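Local coordinates for protein Lmaj004091aaa (Leishmania major, PDB 1XTP) that probably transfers methyl groups from S-adenosyl-L-methionine to the N-terminal amino group of proteins that begin with an X-Pro-Lys sequence, at residues A[175-180]-A[222-227]; A[162-167]-A[191-196]; A[50-55]-A[207-212]. All blocks are in the same frame, centred on the assembly; numbering follows the deposited sequence.

The three contacts share the methyltransferase fold around the bound cofactor analogue. In chain order the segments run 50-55, 162-167, 175-180, 191-196, 207-212 and 222-227. Interaction 2 pairs two neighbouring strands of the seven-stranded sheet and touches the ligand. Interaction 1, its centre 13 Å away, joins helix 173-186, the connection between those strands, to helix 218-228; Phe180 and Phe225 reach Ile164 and Phe195 of the strands, and Phe176 stays about 10 Å from the ligand. Interaction 3, centred 20 Å from interaction 1 and 21 Å from interaction 2, closes a loop of chain around interaction 2 and comes within about 5 Å of the ligand. The Tyr50 hydroxyl is hydrogen-bonded to the Asp175 carboxylate.

Interaction 1. Residues A[175-180]-A[222-227]; sequences DFVKFF and KRLFNE
The Phe176 ring is sandwiched. Over the centre of one face sits CD1 of Leu224, a CH-pi contact with the methyl carbon 3.7 Å from the ring centroid and almost on the ring normal. Over the opposite face lies CE1 of Phe180, one helical turn further on in the same helix. At the edge, in the plane of the ring, Phe225 CE1 comes to 4.0 Å from Phe176 CZ. Phe225 itself points its CB off to the far side, but the ring swings back between the helices, and the same CE1 lies 3.9 Å from Phe180 CE2; these two rings are inclined to each other by 37°.

CG of Phe176 stands opposite the backbone N (chi1 -175°), which carries its ring across to the leucine. Farther out, Val177 CG2 packs on Leu224 CD2 at 3.8 Å. CB, CG and the carboxylate carbon of Glu227 lie along both Val177 methyls, and OE1 itself touches CG2 at 3.4 Å; a long side chain suits this exposed border because its methylenes pack on valine.

Helices 173-186 and 218-228 cross here at -51°, their local axes 8.7 Å apart. Phe180 and Phe225 also meet Phe195 and Tyr251 edge-to-face, respectively, extending the aromatic cluster onto the central sheet. Just beyond, Ser228 OG is hydrogen-bonded to Val177 O; between the two segments themselves, apolar shape does the work.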
loop_
_atom_site.group_PDB
_atom_site.type_symbol
_atom_site.label_atom_id
_atom_site.label_comp_id
_atom_site.label_asym_id
_atom_site.label_seq_id
_atom_site.Cartn_x
_atom_site.Cartn_y
_atom_site.Cartn_z
ATOM N N ASP A 175 0.951 -5.744 -11.400
ATOM C CA ASP A 175 1.938 -5.970 -10.346
ATOM C C ASP A 175 1.300 -6.026 -8.958
ATOM O O ASP A 175 1.832 -6.693 -8.084
ATOM C CB ASP A 175 3.039 -4.919 -10.398
ATOM C CG ASP A 175 3.973 -5.120 -11.589
ATOM O OD1 ASP A 175 3.948 -6.213 -12.192
ATOM O OD2 ASP A 175 4.731 -4.193 -11.925
ATOM N N PHE A 176 0.174 -5.333 -8.795
ATOM C CA PHE A 176 -0.673 -5.366 -7.586
ATOM C C PHE A 176 -1.154 -6.800 -7.427
ATOM O O PHE A 176 -0.950 -7.421 -6.386
ATOM C CB PHE A 176 -1.858 -4.396 -7.763
ATOM C CG PHE A 176 -2.755 -4.227 -6.535
ATOM C CD1 PHE A 176 -3.553 -5.276 -6.065
ATOM C CD2 PHE A 176 -2.828 -2.998 -5.878
ATOM C CE1 PHE A 176 -4.376 -5.120 -4.959
ATOM C CE2 PHE A 176 -3.695 -2.818 -4.763
ATOM C CZ PHE A 176 -4.446 -3.874 -4.302
ATOM N N VAL A 177 -1.750 -7.348 -8.490
ATOM C CA VAL A 177 -2.198 -8.727 -8.454
ATOM C C VAL A 177 -1.057 -9.681 -8.070
ATOM O O VAL A 177 -1.184 -10.440 -7.100
ATOM C CB VAL A 177 -2.896 -9.141 -9.784
ATOM C CG1 VAL A 177 -3.144 -10.667 -9.847
ATOM C CG2 VAL A 177 -4.217 -8.388 -9.931
ATOM N N LYS A 178 0.044 -9.639 -8.821
ATOM C CA LYS A 178 1.239 -10.446 -8.530
ATOM C C LYS A 178 1.735 -10.312 -7.103
ATOM O O LYS A 178 2.014 -11.313 -6.441
ATOM C CB LYS A 178 2.397 -10.068 -9.469
ATOM C CG LYS A 178 2.306 -10.715 -10.838
ATOM C CD LYS A 178 3.004 -9.879 -11.930
ATOM N N PHE A 179 1.866 -9.079 -6.637
ATOM C CA PHE A 179 2.457 -8.841 -5.340
ATOM C C PHE A 179 1.596 -9.358 -4.191
ATOM O O PHE A 179 2.132 -9.881 -3.236
ATOM C CB PHE A 179 2.756 -7.364 -5.120
ATOM C CG PHE A 179 3.522 -7.105 -3.867
ATOM C CD1 PHE A 179 4.811 -7.593 -3.724
ATOM C CD2 PHE A 179 2.940 -6.416 -2.807
ATOM C CE1 PHE A 179 5.512 -7.380 -2.550
ATOM C CE2 PHE A 179 3.633 -6.186 -1.644
ATOM C CZ PHE A 179 4.912 -6.671 -1.501
ATOM N N PHE A 180 0.277 -9.230 -4.289
ATOM C CA PHE A 180 -0.600 -9.660 -3.193
ATOM C C PHE A 180 -0.631 -11.185 -3.056
ATOM O O PHE A 180 -0.688 -11.711 -1.942
ATOM C CB PHE A 180 -1.997 -9.075 -3.357
ATOM C CG PHE A 180 -2.140 -7.695 -2.754
ATOM C CD1 PHE A 180 -1.410 -6.620 -3.257
ATOM C CD2 PHE A 180 -3.007 -7.478 -1.678
ATOM C CE1 PHE A 180 -1.534 -5.336 -2.707
ATOM C CE2 PHE A 180 -3.149 -6.194 -1.126
ATOM C CZ PHE A 180 -2.404 -5.121 -1.643
ATOM N N LYS A 222 -11.110 -4.936 -4.943
ATOM C CA LYS A 222 -11.702 -6.261 -4.768
ATOM C C LYS A 222 -11.608 -7.097 -6.036
ATOM O O LYS A 222 -11.436 -8.328 -5.975
ATOM C CB LYS A 222 -13.149 -6.113 -4.284
ATOM C CG LYS A 222 -13.198 -5.781 -2.801
ATOM C CD LYS A 222 -14.507 -5.212 -2.369
ATOM C CE LYS A 222 -14.624 -5.288 -0.843
ATOM N NZ LYS A 222 -15.808 -4.581 -0.302
ATOM N N ARG A 223 -11.715 -6.423 -7.181
ATOM C CA ARG A 223 -11.425 -7.052 -8.461
ATOM C C ARG A 223 -10.001 -7.591 -8.419
ATOM O O ARG A 223 -9.756 -8.754 -8.753
ATOM C CB ARG A 223 -11.600 -6.054 -9.601
ATOM C CG ARG A 223 -11.602 -6.676 -10.985
ATOM C CD ARG A 223 -12.015 -5.674 -12.082
ATOM N NE ARG A 223 -13.442 -5.326 -12.014
ATOM C CZ ARG A 223 -14.101 -4.625 -12.934
ATOM N NH1 ARG A 223 -13.479 -4.171 -14.009
ATOM N NH2 ARG A 223 -15.391 -4.383 -12.764
ATOM N N LEU A 224 -9.066 -6.758 -7.950
ATOM C CA LEU A 224 -7.659 -7.155 -7.879
ATOM C C LEU A 224 -7.455 -8.258 -6.828
ATOM O O LEU A 224 -6.707 -9.188 -7.074
ATOM C CB LEU A 224 -6.740 -5.944 -7.620
ATOM C CG LEU A 224 -6.838 -4.786 -8.618
ATOM C CD1 LEU A 224 -6.127 -3.533 -8.127
ATOM C CD2 LEU A 224 -6.288 -5.214 -9.974
ATOM N N PHE A 225 -8.125 -8.179 -5.676
ATOM C CA PHE A 225 -8.007 -9.242 -4.679
ATOM C C PHE A 225 -8.478 -10.576 -5.237
ATOM O O PHE A 225 -7.873 -11.606 -4.985
ATOM C CB PHE A 225 -8.845 -8.974 -3.422
ATOM C CG PHE A 225 -8.494 -7.716 -2.697
ATOM C CD1 PHE A 225 -7.202 -7.211 -2.702
ATOM C CD2 PHE A 225 -9.468 -7.055 -1.963
ATOM C CE1 PHE A 225 -6.906 -6.013 -2.005
ATOM C CE2 PHE A 225 -9.179 -5.890 -1.267
ATOM C CZ PHE A 225 -7.901 -5.367 -1.303
ATOM N N ASN A 226 -9.595 -10.552 -5.949
ATOM C CA ASN A 226 -10.143 -11.770 -6.514
ATOM C C ASN A 226 -9.147 -12.393 -7.494
ATOM O O ASN A 226 -8.862 -13.582 -7.440
ATOM C CB ASN A 226 -11.471 -11.483 -7.201
ATOM C CG ASN A 226 -12.098 -12.736 -7.780
ATOM O OD1 ASN A 226 -12.099 -12.930 -8.995
ATOM N ND2 ASN A 226 -12.602 -13.613 -6.908
ATOM N N GLU A 227 -8.589 -11.563 -8.366
ATOM C CA GLU A 227 -7.605 -12.025 -9.328
ATOM C C GLU A 227 -6.340 -12.592 -8.663
ATOM O O GLU A 227 -5.748 -13.551 -9.151
ATOM C CB GLU A 227 -7.265 -10.879 -10.269
ATOM C CG GLU A 227 -6.595 -11.329 -11.519
ATOM C CD GLU A 227 -6.201 -10.181 -12.439
ATOM O OE1 GLU A 227 -6.684 -9.032 -12.235
ATOM O OE2 GLU A 227 -5.403 -10.466 -13.361
#

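Interaction 2. Residues A[162-167]-A[191-196]; sequences IVIQWT and GYIFFK. With SAI (S-adenosyl-L-homoselenocysteine), chain B.
Gln165 and Lys196 lie side by side and point the same way from adjacent parallel strands. CB of Gln165 starts 3.7 Å from the carbonyl O of Lys196; its CG runs past the lysine CB. The amide then rests against the lysine's methylenes, with Gln165 OE1 3.6 Å from Lys196 CD. At the tip NE2 lies above one face of the Trp166 indole, towards its rim, and hydrogen-bonds to OD1 of Asp78. The same oxygen takes a salt bridge from Lys196 NZ, which is also bonded to Ser82 OG and Gln238 OE1. One carboxylate atom thus receives both long polar side chains, each suited by its apolar stem to this buried position.

Strands 159-165 and 191-198 are joined by helix 173-186, making a beta-alpha-beta crossover of the Rossmann-like sheet of methyltransferases. Between the two segments run five backbone hydrogen bonds, among them the nearly straight Ile164 N to Phe194 O at 2.8 Å (172° at the hydrogen). On the face away from Gln165, Ile164 CD1 touches Ile193 CG2 at 3.9 Å, and Phe195 turns its ring edge to the O of Ile164, with CD1 3.2 Å from that oxygen. These branched and aromatic side chains meet helix 173-186.

Trp166 ends the pairing through its N, bonded to Lys196 O at 3.1 Å. Here the chain takes a left-handed backbone conformation and turns to the ligand: Gln165 O accepts from the amino N of S-adenosyl-L-homoselenocysteine at 3.0 Å, and Thr167 OG1 donates to its ribose O4' at 3.1 Å.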
loop_
_atom_site.group_PDB
_atom_site.type_symbol
_atom_site.label_atom_id
_atom_site.label_comp_id
_atom_site.label_asym_id
_atom_site.label_seq_id
_atom_site.Cartn_x
_atom_site.Cartn_y
_atom_site.Cartn_z
ATOM N N ILE A 162 1.784 -8.450 7.174
ATOM C CA ILE A 162 2.418 -7.775 6.047
ATOM C C ILE A 162 1.645 -6.491 5.789
ATOM O O ILE A 162 0.502 -6.508 5.335
ATOM C CB ILE A 162 2.459 -8.656 4.778
ATOM C CG1 ILE A 162 3.243 -9.939 5.054
ATOM C CG2 ILE A 162 3.072 -7.878 3.594
ATOM C CD1 ILE A 162 3.270 -10.909 3.905
ATOM N N VAL A 163 2.296 -5.382 6.105
ATOM C CA VAL A 163 1.706 -4.064 6.039
ATOM C C VAL A 163 1.931 -3.399 4.666
ATOM O O VAL A 163 3.049 -3.262 4.228
ATOM C CB VAL A 163 2.310 -3.176 7.161
ATOM C CG1 VAL A 163 1.751 -1.773 7.082
ATOM C CG2 VAL A 163 2.001 -3.805 8.507
ATOM N N ILE A 164 0.849 -3.005 3.997
ATOM C CA ILE A 164 0.929 -2.272 2.742
ATOM C C ILE A 164 0.039 -1.032 2.892
ATOM O O ILE A 164 -1.172 -1.074 2.671
ATOM C CB ILE A 164 0.486 -3.144 1.530
ATOM C CG1 ILE A 164 1.147 -4.537 1.552
ATOM C CG2 ILE A 164 0.809 -2.433 0.199
ATOM C CD1 ILE A 164 0.665 -5.472 0.444
ATOM N N GLN A 165 0.641 0.076 3.289
ATOM C CA GLN A 165 -0.101 1.291 3.573
ATOM C C GLN A 165 0.438 2.440 2.770
ATOM O O GLN A 165 1.640 2.715 2.822
ATOM C CB GLN A 165 -0.027 1.648 5.056
ATOM C CG GLN A 165 -0.620 3.037 5.353
ATOM C CD GLN A 165 -1.075 3.225 6.799
ATOM O OE1 GLN A 165 -0.934 2.328 7.636
ATOM N NE2 GLN A 165 -1.636 4.410 7.092
ATOM N N TRP A 166 -0.459 3.115 2.049
ATOM C CA TRP A 166 -0.129 4.310 1.263
ATOM C C TRP A 166 1.017 4.060 0.251
ATOM O O TRP A 166 1.829 4.937 -0.036
ATOM C CB TRP A 166 0.149 5.509 2.189
ATOM C CG TRP A 166 -1.122 6.125 2.774
ATOM C CD1 TRP A 166 -2.330 6.249 2.158
ATOM C CD2 TRP A 166 -1.279 6.700 4.074
ATOM N NE1 TRP A 166 -3.238 6.848 2.998
ATOM C CE2 TRP A 166 -2.617 7.143 4.180
ATOM C CE3 TRP A 166 -0.418 6.887 5.162
ATOM C CZ2 TRP A 166 -3.117 7.760 5.326
ATOM C CZ3 TRP A 166 -0.921 7.495 6.308
ATOM C CH2 TRP A 166 -2.261 7.925 6.378
ATOM N N THR A 167 1.052 2.855 -0.300
ATOM C CA THR A 167 2.133 2.466 -1.191
ATOM C C THR A 167 1.634 1.645 -2.382
ATOM O O THR A 167 2.212 1.710 -3.455
ATOM C CB THR A 167 3.277 1.774 -0.377
ATOM O OG1 THR A 167 4.497 1.756 -1.133
ATOM C CG2 THR A 167 2.876 0.366 0.065
ATOM N N GLY A 191 -1.182 -15.520 9.676
ATOM C CA GLY A 191 -0.788 -14.241 9.132
ATOM C C GLY A 191 -1.901 -13.550 8.363
ATOM O O GLY A 191 -2.814 -14.184 7.854
ATOM N N TYR A 192 -1.801 -12.229 8.272
ATOM C CA TYR A 192 -2.690 -11.439 7.441
ATOM C C TYR A 192 -1.872 -10.399 6.685
ATOM O O TYR A 192 -0.834 -9.927 7.180
ATOM C CB TYR A 192 -3.677 -10.681 8.311
ATOM C CG TYR A 192 -4.726 -11.482 9.041
ATOM C CD1 TYR A 192 -4.476 -12.014 10.301
ATOM C CD2 TYR A 192 -5.998 -11.624 8.521
ATOM C CE1 TYR A 192 -5.456 -12.723 10.990
ATOM C CE2 TYR A 192 -6.992 -12.326 9.221
ATOM C CZ TYR A 192 -6.715 -12.860 10.448
ATOM O OH TYR A 192 -7.697 -13.539 11.148
ATOM N N ILE A 193 -2.335 -10.044 5.491
ATOM C CA ILE A 193 -1.922 -8.779 4.865
ATOM C C ILE A 193 -2.765 -7.677 5.473
ATOM O O ILE A 193 -3.978 -7.733 5.419
ATOM C CB ILE A 193 -2.131 -8.750 3.341
ATOM C CG1 ILE A 193 -1.257 -9.784 2.645
ATOM C CG2 ILE A 193 -1.754 -7.399 2.781
ATOM C CD1 ILE A 193 -1.766 -10.195 1.290
ATOM N N PHE A 194 -2.122 -6.672 6.052
ATOM C CA PHE A 194 -2.823 -5.466 6.446
ATOM C C PHE A 194 -2.663 -4.395 5.344
ATOM O O PHE A 194 -1.601 -3.800 5.194
ATOM C CB PHE A 194 -2.285 -4.964 7.766
ATOM C CG PHE A 194 -2.900 -3.675 8.228
ATOM C CD1 PHE A 194 -4.196 -3.643 8.732
ATOM C CD2 PHE A 194 -2.164 -2.496 8.205
ATOM C CE1 PHE A 194 -4.746 -2.450 9.190
ATOM C CE2 PHE A 194 -2.713 -1.304 8.666
ATOM C CZ PHE A 194 -4.010 -1.286 9.159
ATOM N N PHE A 195 -3.740 -4.155 4.600
ATOM C CA PHE A 195 -3.730 -3.218 3.477
ATOM C C PHE A 195 -4.537 -1.980 3.840
ATOM O O PHE A 195 -5.732 -2.073 4.088
ATOM C CB PHE A 195 -4.299 -3.902 2.234
ATOM C CG PHE A 195 -4.425 -2.998 1.027
ATOM C CD1 PHE A 195 -3.405 -2.116 0.675
ATOM C CD2 PHE A 195 -5.559 -3.064 0.221
ATOM C CE1 PHE A 195 -3.525 -1.311 -0.450
ATOM C CE2 PHE A 195 -5.692 -2.272 -0.897
ATOM C CZ PHE A 195 -4.669 -1.399 -1.249
ATOM N N LYS A 196 -3.864 -0.832 3.911
ATOM C CA LYS A 196 -4.498 0.437 4.276
ATOM C C LYS A 196 -4.224 1.469 3.198
ATOM O O LYS A 196 -3.078 1.777 2.911
ATOM C CB LYS A 196 -3.979 0.956 5.618
ATOM C CG LYS A 196 -4.871 2.016 6.270
ATOM C CD LYS A 196 -4.564 2.142 7.770
ATOM C CE LYS A 196 -5.496 3.109 8.488
ATOM N NZ LYS A 196 -5.059 3.359 9.887
HETATM N N SAI B . 4.141 3.257 4.350
HETATM C CA SAI B . 4.843 4.405 4.994
HETATM C CB SAI B . 5.310 5.388 3.940
HETATM C CG SAI B . 4.226 6.036 3.093
HETATM SE SE SAI B . 5.057 7.266 1.798
HETATM C C SAI B . 3.959 5.185 5.953
HETATM O O SAI B . 2.734 5.079 5.902
HETATM O OXT SAI B . 4.450 5.962 6.771
HETATM C "C5'" SAI B . 5.109 6.005 0.280
HETATM C "C4'" SAI B . 6.391 5.169 0.233
HETATM O "O4'" SAI B . 6.268 4.248 -0.811
HETATM C "C3'" SAI B . 7.661 5.954 -0.059
HETATM O "O3'" SAI B . 8.650 5.664 0.894
HETATM C "C2'" SAI B . 8.133 5.506 -1.421
HETATM O "O2'" SAI B . 9.548 5.503 -1.545
HETATM C "C1'" SAI B . 7.539 4.119 -1.426
HETATM N N9 SAI B . 7.376 3.526 -2.745
HETATM C C8 SAI B . 7.136 4.182 -3.932
HETATM N N7 SAI B . 7.043 3.269 -4.894
HETATM C C5 SAI B . 7.208 2.031 -4.336
HETATM C C6 SAI B . 7.194 0.746 -4.873
HETATM N N6 SAI B . 6.999 0.577 -6.182
HETATM N N1 SAI B . 7.397 -0.343 -4.042
HETATM C C2 SAI B . 7.627 -0.168 -2.683
HETATM N N3 SAI B . 7.624 1.114 -2.160
HETATM C C4 SAI B . 7.412 2.183 -2.976
#

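Interaction 3. Residues A[50-55]-A[207-212]; sequences YGKALE and VDKEDS
One water oxygen joins Lys52 to Lys209, accepting from both ammonium groups: Lys209 NZ at 2.7 Å and Lys52 NZ at 3.0 Å. It spans helix 49-58 and the loop that leaves strand 205-208 through an Asx turn, in which OD1 of Asp208 accepts a hydrogen bond from the backbone N of Glu210 at 2.8 Å. After that turn the chain passes the helix on its way to strand 213-215, in the small mixed sheet beside the main one.

The two lysine nitrogens are only 4.4 Å apart. Their mutual repulsion is probably eased by the bridging water and by Glu37, which forms a salt bridge with Lys209. Long flexible side chains suit this partly exposed border: Lys52 bends at its third torsion (chi3 -91°), and its CE passes 4.0 Å from Ser212 OG before NZ reaches the water.

Farther in, small side chains let loop and helix come close. Ser212 CB packs against Lys52 CB at 3.7 Å, and its hydroxyl is bound to the backbone O of Trp49, just before Tyr50. Ala53 offers just a methyl where the loop backbone runs past, and that side chain is also about 5 Å from the bound S-adenosyl-L-homoselenocysteine, so the contact lies close to the ligand. Asp211 turns its carboxylate elsewhere, to Ser213 and Tyr170. Its carbonyl O, buried here without a hydrogen-bond partner in the model, meets CA of Ala53 in a C-H...O contact and lies 3.2 Å from Ala53 CB.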
loop_
_atom_site.group_PDB
_atom_site.type_symbol
_atom_site.label_atom_id
_atom_site.label_comp_id
_atom_site.label_asym_id
_atom_site.label_seq_id
_atom_site.Cartn_x
_atom_site.Cartn_y
_atom_site.Cartn_z
ATOM N N TYR A 50 6.881 3.559 -13.006
ATOM C CA TYR A 50 7.594 3.355 -11.752
ATOM C C TYR A 50 8.715 4.353 -11.556
ATOM O O TYR A 50 8.860 4.895 -10.463
ATOM C CB TYR A 50 8.168 1.927 -11.661
ATOM C CG TYR A 50 7.134 0.882 -11.435
ATOM C CD1 TYR A 50 6.396 0.847 -10.245
ATOM C CD2 TYR A 50 6.889 -0.094 -12.385
ATOM C CE1 TYR A 50 5.436 -0.120 -10.039
ATOM C CE2 TYR A 50 5.937 -1.066 -12.189
ATOM C CZ TYR A 50 5.206 -1.072 -11.009
ATOM O OH TYR A 50 4.262 -2.037 -10.800
ATOM N N GLY A 51 9.499 4.604 -12.617
ATOM C CA GLY A 51 10.637 5.489 -12.525
ATOM C C GLY A 51 10.301 6.902 -12.084
ATOM O O GLY A 51 11.042 7.530 -11.330
ATOM N N LYS A 52 9.199 7.421 -12.592
ATOM C CA LYS A 52 8.754 8.767 -12.233
ATOM C C LYS A 52 8.391 8.881 -10.745
ATOM O O LYS A 52 8.547 9.941 -10.126
ATOM C CB LYS A 52 7.540 9.137 -13.080
ATOM C CG LYS A 52 7.857 9.383 -14.532
ATOM C CD LYS A 52 6.613 9.758 -15.289
ATOM C CE LYS A 52 5.910 8.542 -15.888
ATOM N NZ LYS A 52 4.751 8.965 -16.741
ATOM N N ALA A 53 7.895 7.788 -10.178
ATOM C CA ALA A 53 7.471 7.784 -8.774
ATOM C C ALA A 53 8.690 7.757 -7.870
ATOM O O ALA A 53 8.747 8.482 -6.874
ATOM C CB ALA A 53 6.617 6.607 -8.516
ATOM N N LEU A 54 9.667 6.922 -8.241
ATOM C CA LEU A 54 10.930 6.803 -7.530
ATOM C C LEU A 54 11.718 8.098 -7.620
ATOM O O LEU A 54 12.378 8.483 -6.679
ATOM C CB LEU A 54 11.764 5.651 -8.104
ATOM C CG LEU A 54 11.206 4.240 -7.934
ATOM C CD1 LEU A 54 12.181 3.220 -8.495
ATOM C CD2 LEU A 54 10.869 3.937 -6.466
ATOM N N GLU A 55 11.654 8.749 -8.777
ATOM C CA GLU A 55 12.308 10.026 -8.967
ATOM C C GLU A 55 11.626 11.108 -8.148
ATOM O O GLU A 55 12.290 11.988 -7.606
ATOM C CB GLU A 55 12.355 10.397 -10.444
ATOM C CG GLU A 55 12.913 11.787 -10.741
ATOM C CD GLU A 55 14.308 12.049 -10.170
ATOM O OE1 GLU A 55 15.086 11.111 -9.857
ATOM O OE2 GLU A 55 14.644 13.235 -10.066
ATOM N N VAL A 207 -5.542 8.770 -11.604
ATOM C CA VAL A 207 -4.084 8.788 -11.778
ATOM C C VAL A 207 -3.513 10.160 -11.330
ATOM O O VAL A 207 -3.871 11.229 -11.862
ATOM C CB VAL A 207 -3.653 8.489 -13.238
ATOM C CG1 VAL A 207 -2.142 8.551 -13.392
ATOM C CG2 VAL A 207 -4.154 7.122 -13.688
ATOM N N ASP A 208 -2.629 10.107 -10.347
ATOM C CA ASP A 208 -1.886 11.292 -9.911
ATOM C C ASP A 208 -0.632 11.435 -10.795
ATOM O O ASP A 208 0.305 10.627 -10.730
ATOM C CB ASP A 208 -1.515 11.176 -8.431
ATOM C CG ASP A 208 -0.926 12.475 -7.865
ATOM O OD1 ASP A 208 -0.240 13.211 -8.601
ATOM O OD2 ASP A 208 -1.137 12.755 -6.675
ATOM N N LYS A 209 -0.638 12.462 -11.634
ATOM C CA LYS A 209 0.445 12.690 -12.580
ATOM C C LYS A 209 1.625 13.381 -11.923
ATOM O O LYS A 209 2.628 13.602 -12.570
ATOM C CB LYS A 209 -0.038 13.544 -13.745
ATOM C CG LYS A 209 -1.178 12.898 -14.556
ATOM C CD LYS A 209 -0.750 11.668 -15.323
ATOM C CE LYS A 209 0.197 11.977 -16.478
ATOM N NZ LYS A 209 0.745 10.715 -17.019
ATOM N N GLU A 210 1.518 13.736 -10.655
ATOM C CA GLU A 210 2.645 14.348 -9.966
ATOM C C GLU A 210 3.615 13.262 -9.469
ATOM O O GLU A 210 4.795 13.303 -9.797
ATOM C CB GLU A 210 2.150 15.227 -8.819
ATOM C CG GLU A 210 3.140 16.334 -8.442
ATOM C CD GLU A 210 2.707 17.162 -7.240
ATOM O OE1 GLU A 210 1.496 17.330 -7.017
ATOM O OE2 GLU A 210 3.599 17.673 -6.525
ATOM N N ASP A 211 3.115 12.275 -8.717
ATOM C CA ASP A 211 3.961 11.220 -8.167
ATOM C C ASP A 211 3.845 9.858 -8.887
ATOM O O ASP A 211 4.430 8.874 -8.441
ATOM C CB ASP A 211 3.707 11.061 -6.666
ATOM C CG ASP A 211 2.388 10.391 -6.347
ATOM O OD1 ASP A 211 1.524 10.221 -7.244
ATOM O OD2 ASP A 211 2.216 10.026 -5.165
ATOM N N SER A 212 3.093 9.811 -9.986
ATOM C CA SER A 212 2.950 8.602 -10.824
ATOM C C SER A 212 2.350 7.437 -10.049
ATOM O O SER A 212 2.998 6.412 -9.828
ATOM C CB SER A 212 4.288 8.200 -11.478
ATOM O OG SER A 212 4.094 7.296 -12.563
HETATM O O HOH W 1 2.770 10.609 -15.177
#